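Local coordinates for protein 4-hydroxyphenylpyruvate dioxygenase (Pseudomonas putida, PDB 5HMQ) that converts 3-dehydroshikimate to protocatechuate with a divalent metal ion, as a homodimer whose subunits each fuse a sugar phosphate isomerase-like domain to a hydroxyphenylpyruvate dioxygenase-like domain, at residues Ala8-Ser13 with Glu32-Asp37; Leu138-His143 with Asp203-Ser208; Gln193-Pro198 with Leu240-Asp245; Ala197-Met202 with Gly218-Ala223. One frame throughout, in Å; residues are numbered along the deposited sequence.

Contact 1. Residues Ala8-Ser13 with Glu32-Asp37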
loop_
_atom_site.group_PDB
_atom_site.type_symbol
_atom_site.label_atom_id
_atom_site.label_comp_id
_atom_site.label_asym_id
_atom_site.label_seq_id
_atom_site.Cartn_x
_atom_site.Cartn_y
_atom_site.Cartn_z
ATOM N N ALA C 8 15.371 5.850 -12.365
ATOM C CA ALA C 8 15.705 4.440 -12.543
ATOM C C ALA C 8 14.450 3.579 -12.442
ATOM O O ALA C 8 13.562 3.836 -11.625
ATOM C CB ALA C 8 16.736 3.994 -11.508
ATOM N N THR C 9 14.377 2.550 -13.291
ATOM C CA THR C 9 13.207 1.674 -13.292
ATOM C C THR C 9 13.057 0.925 -11.976
ATOM O O THR C 9 11.945 0.523 -11.616
ATOM C CB THR C 9 13.281 0.685 -14.455
ATOM O OG1 THR C 9 14.542 0.008 -14.429
ATOM C CG2 THR C 9 13.102 1.392 -15.779
ATOM N N VAL C 10 14.156 0.719 -11.248
ATOM C CA VAL C 10 14.079 0.053 -9.953
ATOM C C VAL C 10 13.284 0.874 -8.942
ATOM O O VAL C 10 12.872 0.346 -7.905
ATOM C CB VAL C 10 15.502 -0.260 -9.436
ATOM C CG1 VAL C 10 16.173 0.995 -8.899
ATOM C CG2 VAL C 10 15.469 -1.369 -8.390
ATOM N N SER C 11 13.044 2.157 -9.225
ATOM C CA SER C 11 12.262 3.012 -8.338
ATOM C C SER C 11 10.764 2.754 -8.425
ATOM O O SER C 11 10.012 3.300 -7.610
ATOM C CB SER C 11 12.541 4.488 -8.645
ATOM O OG SER C 11 13.930 4.766 -8.609
ATOM N N LEU C 12 10.316 1.947 -9.380
ATOM C CA LEU C 12 8.904 1.676 -9.594
ATOM C C LEU C 12 8.660 0.174 -9.555
ATOM O O LEU C 12 9.593 -0.633 -9.570
ATOM C CB LEU C 12 8.425 2.248 -10.935
ATOM C CG LEU C 12 8.740 3.711 -11.243
ATOM C CD1 LEU C 12 8.307 4.060 -12.661
ATOM C CD2 LEU C 12 8.079 4.632 -10.235
ATOM N N SER C 13 7.387 -0.194 -9.474
ATOM C CA SER C 13 6.951 -1.572 -9.629
ATOM C C SER C 13 6.172 -1.720 -10.929
ATOM O O SER C 13 5.732 -0.737 -11.530
ATOM C CB SER C 13 6.093 -2.018 -8.439
ATOM O OG SER C 13 4.884 -1.284 -8.377
ATOM N N GLU C 32 16.778 5.368 -16.398
ATOM C CA GLU C 32 17.846 4.404 -16.172
ATOM C C GLU C 32 17.251 3.007 -16.267
ATOM O O GLU C 32 16.297 2.684 -15.550
ATOM C CB GLU C 32 18.518 4.593 -14.810
ATOM C CG GLU C 32 18.551 6.007 -14.259
ATOM C CD GLU C 32 19.181 6.062 -12.869
ATOM O OE1 GLU C 32 19.845 5.078 -12.473
ATOM O OE2 GLU C 32 19.012 7.081 -12.169
ATOM N N ILE C 33 17.792 2.189 -17.165
ATOM C CA ILE C 33 17.345 0.807 -17.306
ATOM C C ILE C 33 18.085 -0.036 -16.274
ATOM O O ILE C 33 19.298 -0.239 -16.373
ATOM C CB ILE C 33 17.568 0.278 -18.726
ATOM C CG1 ILE C 33 16.646 1.002 -19.708
ATOM C CG2 ILE C 33 17.316 -1.217 -18.779
ATOM C CD1 ILE C 33 15.183 0.647 -19.548
ATOM N N PHE C 34 17.357 -0.513 -15.270
ATOM C CA PHE C 34 17.902 -1.450 -14.299
ATOM C C PHE C 34 17.963 -2.828 -14.943
ATOM O O PHE C 34 16.968 -3.299 -15.502
ATOM C CB PHE C 34 17.028 -1.462 -13.043
ATOM C CG PHE C 34 17.649 -2.153 -11.858
ATOM C CD1 PHE C 34 18.744 -1.606 -11.212
ATOM C CD2 PHE C 34 17.110 -3.335 -11.369
ATOM C CE1 PHE C 34 19.308 -2.234 -10.114
ATOM C CE2 PHE C 34 17.667 -3.969 -10.270
ATOM C CZ PHE C 34 18.767 -3.417 -9.642
ATOM N N GLU C 35 19.140 -3.461 -14.897
ATOM C CA GLU C 35 19.354 -4.676 -15.680
ATOM C C GLU C 35 18.368 -5.775 -15.303
ATOM O O GLU C 35 17.907 -6.527 -16.172
ATOM C CB GLU C 35 20.786 -5.185 -15.506
ATOM C CG GLU C 35 21.069 -6.419 -16.349
ATOM C CD GLU C 35 22.520 -6.841 -16.322
ATOM O OE1 GLU C 35 23.211 -6.531 -15.330
ATOM O OE2 GLU C 35 22.964 -7.490 -17.293
ATOM N N ASN C 36 18.037 -5.893 -14.014
ATOM C CA ASN C 36 17.109 -6.936 -13.586
ATOM C C ASN C 36 15.746 -6.778 -14.247
ATOM O O ASN C 36 15.049 -7.771 -14.476
ATOM C CB ASN C 36 16.970 -6.933 -12.064
ATOM C CG ASN C 36 16.458 -8.258 -11.521
ATOM O OD1 ASN C 36 16.900 -9.327 -11.942
ATOM N ND2 ASN C 36 15.515 -8.191 -10.588
ATOM N N ASP C 37 15.348 -5.541 -14.557
ATOM C CA ASP C 37 14.083 -5.321 -15.252
ATOM C C ASP C 37 14.117 -5.883 -16.668
ATOM O O ASP C 37 13.112 -6.417 -17.151
ATOM C CB ASP C 37 13.748 -3.831 -15.271
ATOM C CG ASP C 37 13.278 -3.321 -13.922
ATOM O OD1 ASP C 37 12.468 -4.015 -13.275
ATOM O OD2 ASP C 37 13.731 -2.240 -13.495
#
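Thr9 and Asp37 meet through a short hydrogen bond, 2.6 Å from Thr9 OG1 to Asp37 OD2, with the hydroxyl as donor. It reaches the carboxylate on its anti side, 20° out of plane. The same hydroxyl accepts from Phe34 N, with 3.0 Å between Phe34 N and Thr9 OG1. A chi1 of 52° sets OG1 between the backbone N and carbonyl carbon of Thr9, where it serves both partners. The hydroxyl thus ties the end of strand 30-34 to the first turn of helix 35-40. Beside it, Thr9 N donates to Glu32 O at 3.0 Å, next to the parallel bridge of Ala8 with Glu32.

Packing lies around these bonds. Val10 CG2 sits over the centre of one Phe34 ring face, a CH-pi contact of 3.9 Å to the centroid. Ala8 CB rests on the Glu32 carboxylate, 3.4 Å from Glu32 OE1. That carboxylate is held by Ser239, Gln63 and Gln193, and Gln193 is a metal ligand.

Lys19 of helix 16-25 pairs with the other oxygen of Asp37. Strand 6-8 runs parallel to strand 30-34 in the barrel, and strand 58-66 packs against Glu32, Ile33 and Phe34.

Contact 2. Residues Leu138-His143 with Asp203-Ser208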
loop_
_atom_site.group_PDB
_atom_site.type_symbol
_atom_site.label_atom_id
_atom_site.label_comp_id
_atom_site.label_asym_id
_atom_site.label_seq_id
_atom_site.Cartn_x
_atom_site.Cartn_y
_atom_site.Cartn_z
ATOM N N LEU C 138 29.713 2.860 -3.675
ATOM C CA LEU C 138 28.740 2.386 -2.705
ATOM C C LEU C 138 29.229 2.723 -1.304
ATOM O O LEU C 138 30.418 2.598 -1.006
ATOM C CB LEU C 138 28.522 0.880 -2.846
ATOM C CG LEU C 138 28.034 0.405 -4.215
ATOM C CD1 LEU C 138 27.934 -1.113 -4.251
ATOM C CD2 LEU C 138 26.700 1.041 -4.568
ATOM N N ALA C 139 28.306 3.161 -0.444
ATOM C CA ALA C 139 28.674 3.524 0.921
ATOM C C ALA C 139 29.294 2.362 1.687
ATOM O O ALA C 139 29.972 2.591 2.693
ATOM C CB ALA C 139 27.454 4.053 1.675
ATOM N N TRP C 140 29.081 1.125 1.236
ATOM C CA TRP C 140 29.667 -0.056 1.856
ATOM C C TRP C 140 30.742 -0.697 0.983
ATOM O O TRP C 140 31.017 -1.893 1.123
ATOM C CB TRP C 140 28.574 -1.075 2.185
ATOM C CG TRP C 140 27.707 -1.405 1.014
ATOM C CD1 TRP C 140 27.886 -2.420 0.121
ATOM C CD2 TRP C 140 26.520 -0.715 0.603
ATOM N NE1 TRP C 140 26.885 -2.405 -0.820
ATOM C CE2 TRP C 140 26.036 -1.364 -0.549
ATOM C CE3 TRP C 140 25.822 0.393 1.098
ATOM C CZ2 TRP C 140 24.879 -0.951 -1.211
ATOM C CZ3 TRP C 140 24.677 0.806 0.439
ATOM C CH2 TRP C 140 24.216 0.133 -0.704
ATOM N N GLY C 141 31.346 0.073 0.080
ATOM C CA GLY C 141 32.419 -0.463 -0.739
ATOM C C GLY C 141 33.600 -0.922 0.094
ATOM O O GLY C 141 33.927 -0.340 1.130
ATOM N N ARG C 142 34.250 -1.989 -0.377
ATOM C CA ARG C 142 35.371 -2.562 0.364
ATOM C C ARG C 142 36.555 -1.603 0.445
ATOM O O ARG C 142 37.162 -1.449 1.510
ATOM C CB ARG C 142 35.794 -3.888 -0.267
ATOM C CG ARG C 142 36.968 -4.513 0.442
ATOM C CD ARG C 142 36.578 -5.158 1.753
ATOM N NE ARG C 142 37.703 -5.900 2.313
ATOM C CZ ARG C 142 38.747 -5.326 2.908
ATOM N NH1 ARG C 142 38.813 -4.004 3.021
ATOM N NH2 ARG C 142 39.731 -6.075 3.391
ATOM N N HIS C 143 36.904 -0.959 -0.664
ATOM C CA HIS C 143 38.016 -0.018 -0.698
ATOM C C HIS C 143 37.617 1.391 -1.101
ATOM O O HIS C 143 38.298 2.342 -0.715
ATOM C CB HIS C 143 39.115 -0.509 -1.654
ATOM C CG HIS C 143 39.669 -1.856 -1.309
ATOM N ND1 HIS C 143 40.370 -2.097 -0.147
ATOM C CD2 HIS C 143 39.624 -3.037 -1.973
ATOM C CE1 HIS C 143 40.735 -3.366 -0.111
ATOM N NE2 HIS C 143 40.295 -3.958 -1.206
ATOM N N ASP C 203 22.606 -0.108 9.715
ATOM C CA ASP C 203 23.541 -0.600 8.715
ATOM C C ASP C 203 23.221 0.040 7.373
ATOM O O ASP C 203 22.088 -0.050 6.889
ATOM C CB ASP C 203 23.450 -2.126 8.627
ATOM C CG ASP C 203 24.376 -2.710 7.579
ATOM O OD1 ASP C 203 25.606 -2.693 7.797
ATOM O OD2 ASP C 203 23.872 -3.188 6.540
ATOM N N VAL C 204 24.223 0.691 6.777
ATOM C CA VAL C 204 23.968 1.543 5.618
ATOM C C VAL C 204 23.447 0.728 4.442
ATOM O O VAL C 204 22.655 1.227 3.633
ATOM C CB VAL C 204 25.236 2.343 5.258
ATOM C CG1 VAL C 204 24.939 3.334 4.156
ATOM C CG2 VAL C 204 25.752 3.074 6.484
ATOM N N LEU C 205 23.850 -0.539 4.338
ATOM C CA LEU C 205 23.353 -1.386 3.258
ATOM C C LEU C 205 21.858 -1.634 3.396
ATOM O O LEU C 205 21.106 -1.514 2.422
ATOM C CB LEU C 205 24.114 -2.712 3.239
ATOM C CG LEU C 205 23.584 -3.774 2.272
ATOM C CD1 LEU C 205 24.195 -3.659 0.898
ATOM C CD2 LEU C 205 23.824 -5.162 2.841
ATOM N N GLU C 206 21.404 -1.971 4.606
ATOM C CA GLU C 206 19.973 -2.152 4.832
ATOM C C GLU C 206 19.240 -0.818 4.811
ATOM O O GLU C 206 18.089 -0.749 4.364
ATOM C CB GLU C 206 19.744 -2.869 6.163
ATOM C CG GLU C 206 20.560 -4.142 6.352
ATOM C CD GLU C 206 20.025 -5.316 5.555
ATOM O OE1 GLU C 206 18.848 -5.271 5.133
ATOM O OE2 GLU C 206 20.784 -6.289 5.352
ATOM N N TRP C 207 19.891 0.244 5.292
ATOM C CA TRP C 207 19.335 1.590 5.202
ATOM C C TRP C 207 19.053 1.975 3.755
ATOM O O TRP C 207 17.993 2.534 3.446
ATOM C CB TRP C 207 20.311 2.571 5.859
ATOM C CG TRP C 207 19.852 3.993 5.998
ATOM C CD1 TRP C 207 18.618 4.500 5.714
ATOM C CD2 TRP C 207 20.636 5.091 6.480
ATOM N NE1 TRP C 207 18.590 5.850 5.978
ATOM C CE2 TRP C 207 19.817 6.236 6.450
ATOM C CE3 TRP C 207 21.954 5.216 6.929
ATOM C CZ2 TRP C 207 20.272 7.489 6.854
ATOM C CZ3 TRP C 207 22.405 6.461 7.328
ATOM C CH2 TRP C 207 21.567 7.580 7.288
ATOM N N SER C 208 19.987 1.675 2.849
ATOM C CA SER C 208 19.784 1.993 1.439
ATOM C C SER C 208 18.746 1.083 0.802
ATOM O O SER C 208 17.987 1.523 -0.069
ATOM C CB SER C 208 21.106 1.880 0.679
ATOM O OG SER C 208 20.919 2.098 -0.708
#
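In the TIM barrel, the turn after strand 132-136 packs through Trp140 on Leu205 in the first turn of helix 204-211. That helix follows strand 189-194. Leu138 to Gly141 form a type I beta turn, closed by the bond from Gly141 N to Leu138 O. The turn holds Ala139 and Trp140 against the helix.

The indole carries most of the contact. With chi1 at 53°, Trp140 CG lies between its own backbone N and carbonyl carbon, and the ring reaches the first helical turn. Leu205 crosses it at about a right angle. Its CD1 lies over one face, offset toward the rim, in a CH-pi contact 3.5 Å from the centroid of the five-membered ring. The closest pair is Trp140 CE2 and Leu205 CD1 at 3.3 Å. Leu138 CB lies over the opposite face, so the indole is clasped from both sides. The six-membered ring continues along the helix to Ser208, with 3.7 Å between Trp140 CZ3 and Ser208 CB. Ser208 OG lies at the ring edge and is hydrogen-bonded to Arg212.

A smaller apolar contact lies beside the indole. Val204 CG1 is anti to its backbone N, chi1 -174°, and comes within 3.6 Å of Ala139 CB.

Helix 168-172 lies against both segments, and the ring of its His170 meets Trp140. The packing joins the loop after strand 132-136 to the start of helix 204-211, on the side of the metal site, as in TIM barrels whose beta-alpha loops surround the active site.

Contact 3. Residues Gln193-Pro198 with Leu240-Asp245. With MG (magnesium ion), chain K.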
loop_
_atom_site.group_PDB
_atom_site.type_symbol
_atom_site.label_atom_id
_atom_site.label_comp_id
_atom_site.label_asym_id
_atom_site.label_seq_id
_atom_site.Cartn_x
_atom_site.Cartn_y
_atom_site.Cartn_z
ATOM N N GLN C 193 22.398 10.845 -9.226
ATOM C CA GLN C 193 21.229 10.148 -8.703
ATOM C C GLN C 193 20.821 10.799 -7.391
ATOM O O GLN C 193 21.616 10.845 -6.446
ATOM C CB GLN C 193 21.518 8.664 -8.483
ATOM C CG GLN C 193 21.875 7.883 -9.731
ATOM C CD GLN C 193 22.218 6.444 -9.411
ATOM O OE1 GLN C 193 22.799 6.158 -8.365
ATOM N NE2 GLN C 193 21.851 5.528 -10.303
HETATM N N MSE C 194 19.591 11.296 -7.330
HETATM C CA MSE C 194 19.065 11.836 -6.084
HETATM C C MSE C 194 18.254 10.770 -5.360
HETATM O O MSE C 194 17.416 10.103 -5.963
HETATM C CB MSE C 194 18.201 13.072 -6.340
HETATM C CG MSE C 194 18.904 14.180 -7.105
HETATM SE SE MSE C 194 20.552 14.819 -6.274
HETATM C CE MSE C 194 19.834 15.469 -4.580
ATOM N N ALA C 195 18.516 10.606 -4.065
ATOM C CA ALA C 195 17.754 9.676 -3.238
ATOM C C ALA C 195 17.719 10.220 -1.821
ATOM O O ALA C 195 18.773 10.403 -1.204
ATOM C CB ALA C 195 18.372 8.277 -3.264
ATOM N N ASP C 196 16.520 10.435 -1.294
ATOM C CA ASP C 196 16.344 10.907 0.069
ATOM C C ASP C 196 16.076 9.725 0.995
ATOM O O ASP C 196 15.806 8.606 0.552
ATOM C CB ASP C 196 15.201 11.926 0.132
ATOM C CG ASP C 196 15.327 12.877 1.306
ATOM O OD1 ASP C 196 16.237 12.679 2.136
ATOM O OD2 ASP C 196 14.519 13.826 1.394
ATOM N N ALA C 197 16.150 9.988 2.302
ATOM C CA ALA C 197 15.954 8.944 3.303
ATOM C C ALA C 197 15.820 9.541 4.699
ATOM O O ALA C 197 16.350 10.629 4.965
ATOM C CB ALA C 197 17.115 7.948 3.278
ATOM N N PRO C 198 15.129 8.865 5.614
ATOM C CA PRO C 198 15.199 9.264 7.021
ATOM C C PRO C 198 16.574 8.968 7.596
ATOM O O PRO C 198 17.255 8.026 7.182
ATOM C CB PRO C 198 14.119 8.404 7.687
ATOM C CG PRO C 198 14.044 7.191 6.823
ATOM C CD PRO C 198 14.263 7.690 5.418
ATOM N N LEU C 240 16.712 9.929 -10.313
ATOM C CA LEU C 240 16.170 9.424 -9.058
ATOM C C LEU C 240 16.430 7.928 -8.990
ATOM O O LEU C 240 16.175 7.212 -9.963
ATOM C CB LEU C 240 14.667 9.690 -8.955
ATOM C CG LEU C 240 14.218 11.148 -8.976
ATOM C CD1 LEU C 240 12.733 11.218 -9.247
ATOM C CD2 LEU C 240 14.557 11.818 -7.667
ATOM N N GLU C 241 16.912 7.449 -7.845
ATOM C CA GLU C 241 17.152 6.016 -7.656
ATOM C C GLU C 241 16.608 5.619 -6.287
ATOM O O GLU C 241 17.232 5.895 -5.257
ATOM C CB GLU C 241 18.628 5.656 -7.794
ATOM C CG GLU C 241 18.864 4.147 -7.803
ATOM C CD GLU C 241 20.324 3.770 -7.681
ATOM O OE1 GLU C 241 21.078 4.500 -7.003
ATOM O OE2 GLU C 241 20.719 2.735 -8.261
ATOM N N ILE C 242 15.448 4.965 -6.291
ATOM C CA ILE C 242 14.860 4.349 -5.112
ATOM C C ILE C 242 14.793 2.853 -5.367
ATOM O O ILE C 242 14.675 2.414 -6.514
ATOM C CB ILE C 242 13.446 4.922 -4.852
ATOM C CG1 ILE C 242 13.503 6.436 -4.695
ATOM C CG2 ILE C 242 12.780 4.269 -3.642
ATOM C CD1 ILE C 242 14.539 6.903 -3.726
ATOM N N PHE C 243 14.881 2.063 -4.300
ATOM C CA PHE C 243 14.834 0.611 -4.431
ATOM C C PHE C 243 13.508 0.143 -3.845
ATOM O O PHE C 243 13.382 -0.036 -2.630
ATOM C CB PHE C 243 16.029 -0.042 -3.744
ATOM C CG PHE C 243 17.352 0.342 -4.345
ATOM C CD1 PHE C 243 17.731 -0.140 -5.590
ATOM C CD2 PHE C 243 18.219 1.185 -3.665
ATOM C CE1 PHE C 243 18.946 0.216 -6.150
ATOM C CE2 PHE C 243 19.440 1.542 -4.218
ATOM C CZ PHE C 243 19.803 1.058 -5.463
ATOM N N ASN C 244 12.519 -0.045 -4.710
ATOM C CA ASN C 244 11.252 -0.654 -4.342
ATOM C C ASN C 244 11.217 -2.115 -4.786
ATOM O O ASN C 244 12.175 -2.646 -5.353
ATOM C CB ASN C 244 10.095 0.160 -4.923
ATOM C CG ASN C 244 9.648 1.270 -3.986
ATOM O OD1 ASN C 244 10.166 1.400 -2.875
ATOM N ND2 ASN C 244 8.704 2.089 -4.436
ATOM N N ASP C 245 10.087 -2.768 -4.525
ATOM C CA ASP C 245 9.877 -4.145 -4.947
ATOM C C ASP C 245 10.751 -5.171 -4.247
ATOM O O ASP C 245 11.687 -4.814 -3.530
HETATM MG MG MG K . 23.139 4.773 -6.905
HETATM O O HOH W 1 23.300 3.415 -8.403
HETATM O O HOH W 2 23.321 3.251 -5.654
#
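Gln193 at the end of strand 189-194 and Glu241 just past strand 238-240 bind the same magnesium ion. Their side chains cross at an angle, with the amide and carboxylate planes 52° apart. Both are extended beyond CG, but they leave the backbone differently. Gln193 CG is anti to its carbonyl carbon, chi1 -62°, whereas Glu241 CG is anti to its backbone N, chi1 -172°. These departures bring the two OE1 atoms together at the metal. Gln193 OE1 binds magnesium at 2.0 Å, and Glu241 OE1 binds it at 2.1 Å. The two oxygens, Gln193 OE1 and Glu241 OE1, are 2.8 Å apart because they share the metal.

The second carboxylate oxygen accepts from a metal-bound water, with 2.7 Å between Glu241 OE2 and that water, and also from Gln63. Gln193 NE2 donates to Glu32, which probably helps fix the amide with OE1 toward the metal.

Beside the site, Met194 and Leu240 form a parallel bridge. Glu241 N donates to Met194 O at 3.3 Å. Met194 CB meets Leu240 CD2, and Ala195 CB meets Ile242 CD1.

Glu136, Asp167 and two waters complete six ligands. Six oxygens, four of them from protein side chains, suit the divalent metal that the dehydratase reaction requires.

Contact 4. Residues Ala197-Met202 with Gly218-Ala223; sequences APILAM and GEMDMA
Glu219 has an unusual, partly eclipsed chi1 of 33°; its chain then runs extended and carries OE2 to the backbone N of Ile199. Met220 is also extended beyond CG, with chi2 at 174°, and reaches along Ala197 toward its methyl group. The two neighbours thus grip the loop 197-202 in different ways, Glu219 by hydrogen bonds as well as packing, Met220 by packing.

Two hydrogen bonds join the backbones of Ala197 and Ile199 to Glu219. Glu219 N donates to Ala197 O at 3.0 Å. The bond is nearly straight at the hydrogen, 173°. Ile199 N donates to Glu219 OE2 at 2.8 Å. It meets the carboxylate on the anti side, close to its plane. Glu219 therefore binds the loop through its main chain and its side chain, around Pro198. The carboxylate oxygen also touches the proline, with 3.6 Å between Pro198 CB and Glu219 OE2.

Apolar contacts lie alongside. Ile199 CG1 rests on the Glu219 chain, 3.6 Å from Glu219 CG. Ile199 CD1 meets Met220 CG at 3.8 Å. The selenium of Met220, a selenomethionine, lies 4.1 Å from Ala197 CB.

Asp196 adds a bond to Met220 N. Phe169 and Trp207 pack on Met220 and Ala197, and Pro198 meets Ile509 of the second subunit. The contact joins the loops before and after helix 204-211, within the long connection between strands 189-194 and 238-240 of the TIM barrel.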
loop_
_atom_site.group_PDB
_atom_site.type_symbol
_atom_site.label_atom_id
_atom_site.label_comp_id
_atom_site.label_asym_id
_atom_site.label_seq_id
_atom_site.Cartn_x
_atom_site.Cartn_y
_atom_site.Cartn_z
ATOM N N ALA C 197 16.150 9.988 2.302
ATOM C CA ALA C 197 15.954 8.944 3.303
ATOM C C ALA C 197 15.820 9.541 4.699
ATOM O O ALA C 197 16.350 10.629 4.965
ATOM C CB ALA C 197 17.115 7.948 3.278
ATOM N N PRO C 198 15.129 8.865 5.614
ATOM C CA PRO C 198 15.199 9.264 7.021
ATOM C C PRO C 198 16.574 8.968 7.596
ATOM O O PRO C 198 17.255 8.026 7.182
ATOM C CB PRO C 198 14.119 8.404 7.687
ATOM C CG PRO C 198 14.044 7.191 6.823
ATOM C CD PRO C 198 14.263 7.690 5.418
ATOM N N ILE C 199 16.985 9.792 8.554
ATOM C CA ILE C 199 18.262 9.583 9.230
ATOM C C ILE C 199 18.076 8.476 10.261
ATOM O O ILE C 199 17.316 8.629 11.224
ATOM C CB ILE C 199 18.770 10.872 9.886
ATOM C CG1 ILE C 199 18.890 11.989 8.850
ATOM C CG2 ILE C 199 20.124 10.627 10.526
ATOM C CD1 ILE C 199 19.744 11.639 7.648
ATOM N N LEU C 200 18.767 7.355 10.055
ATOM C CA LEU C 200 18.628 6.181 10.901
ATOM C C LEU C 200 19.998 5.662 11.309
ATOM O O LEU C 200 20.926 5.633 10.495
ATOM C CB LEU C 200 17.843 5.085 10.163
ATOM C CG LEU C 200 16.431 5.467 9.725
ATOM C CD1 LEU C 200 15.910 4.476 8.689
ATOM C CD2 LEU C 200 15.506 5.492 10.947
ATOM N N ALA C 201 20.114 5.238 12.569
ATOM C CA ALA C 201 21.341 4.617 13.067
ATOM C C ALA C 201 21.307 3.140 12.680
ATOM O O ALA C 201 21.081 2.240 13.492
ATOM C CB ALA C 201 21.479 4.810 14.570
HETATM N N MSE C 202 21.528 2.907 11.394
HETATM C CA MSE C 202 21.271 1.611 10.791
HETATM C C MSE C 202 22.421 1.199 9.888
HETATM O O MSE C 202 23.142 2.055 9.373
HETATM C CB MSE C 202 19.963 1.672 10.001
HETATM C CG MSE C 202 19.458 0.354 9.461
HETATM SE SE MSE C 202 17.798 0.661 8.504
HETATM C CE MSE C 202 17.328 -1.174 8.089
ATOM N N GLY C 218 12.309 12.571 2.881
ATOM C CA GLY C 218 13.143 12.156 3.992
ATOM C C GLY C 218 13.673 13.366 4.730
ATOM O O GLY C 218 13.030 14.418 4.728
ATOM N N GLU C 219 14.839 13.242 5.363
ATOM C CA GLU C 219 15.396 14.351 6.130
ATOM C C GLU C 219 16.837 14.657 5.734
ATOM O O GLU C 219 17.558 15.307 6.497
ATOM C CB GLU C 219 15.289 14.085 7.635
ATOM C CG GLU C 219 15.425 12.634 8.023
ATOM C CD GLU C 219 14.813 12.332 9.378
ATOM O OE1 GLU C 219 14.207 13.243 9.979
ATOM O OE2 GLU C 219 14.937 11.180 9.841
HETATM N N MSE C 220 17.269 14.208 4.561
HETATM C CA MSE C 220 18.590 14.558 4.052
HETATM C C MSE C 220 18.542 15.893 3.316
HETATM O O MSE C 220 17.492 16.302 2.820
HETATM C CB MSE C 220 19.124 13.462 3.130
HETATM C CG MSE C 220 19.532 12.194 3.857
HETATM SE SE MSE C 220 20.033 10.752 2.645
HETATM C CE MSE C 220 20.847 9.544 3.942
ATOM N N ASP C 221 19.687 16.570 3.251
ATOM C CA ASP C 221 19.780 17.900 2.651
ATOM C C ASP C 221 20.081 17.733 1.167
ATOM O O ASP C 221 21.234 17.759 0.731
ATOM C CB ASP C 221 20.843 18.729 3.362
ATOM C CG ASP C 221 20.908 20.158 2.856
ATOM O OD1 ASP C 221 19.953 20.602 2.188
ATOM O OD2 ASP C 221 21.919 20.838 3.131
HETATM N N MSE C 222 19.021 17.562 0.382
HETATM C CA MSE C 222 19.128 17.347 -1.059
HETATM C C MSE C 222 19.713 18.556 -1.778
HETATM O O MSE C 222 20.614 18.427 -2.610
HETATM C CB MSE C 222 17.752 17.029 -1.636
HETATM C CG MSE C 222 17.099 15.821 -0.994
HETATM SE SE MSE C 222 17.610 14.164 -1.845
HETATM C CE MSE C 222 18.900 13.460 -0.628
ATOM N N ALA C 223 19.178 19.737 -1.456
ATOM C CA ALA C 223 19.646 20.960 -2.103
ATOM C C ALA C 223 21.110 21.225 -1.783
ATOM O O ALA C 223 21.860 21.711 -2.636
ATOM C CB ALA C 223 18.779 22.145 -1.677
#

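Overall arrangement
Contact 3 is fully buried and holds the catalytic metal. Contacts 1, 2 and 4 are partly buried. Contacts 1 and 3 reach the same parallel sheet, and meet where strands 6-8 and 238-240 pair to close the barrel. Ser11 bonds to Ile242 N across this join. Contacts 3 and 4 share Ala197 and Pro198, and Asp196 bonds into 218-223. Trp207, on the helix of contact 2, packs on both. Chemistry changes with place. Contact 3 is metal coordination, contact 1 centres on one threonine hydroxyl with two partners, plus a CH-pi contact, contact 2 is apolar, and contact 4 mixes a main-chain bond and a carboxylate bond with packing near the second subunit.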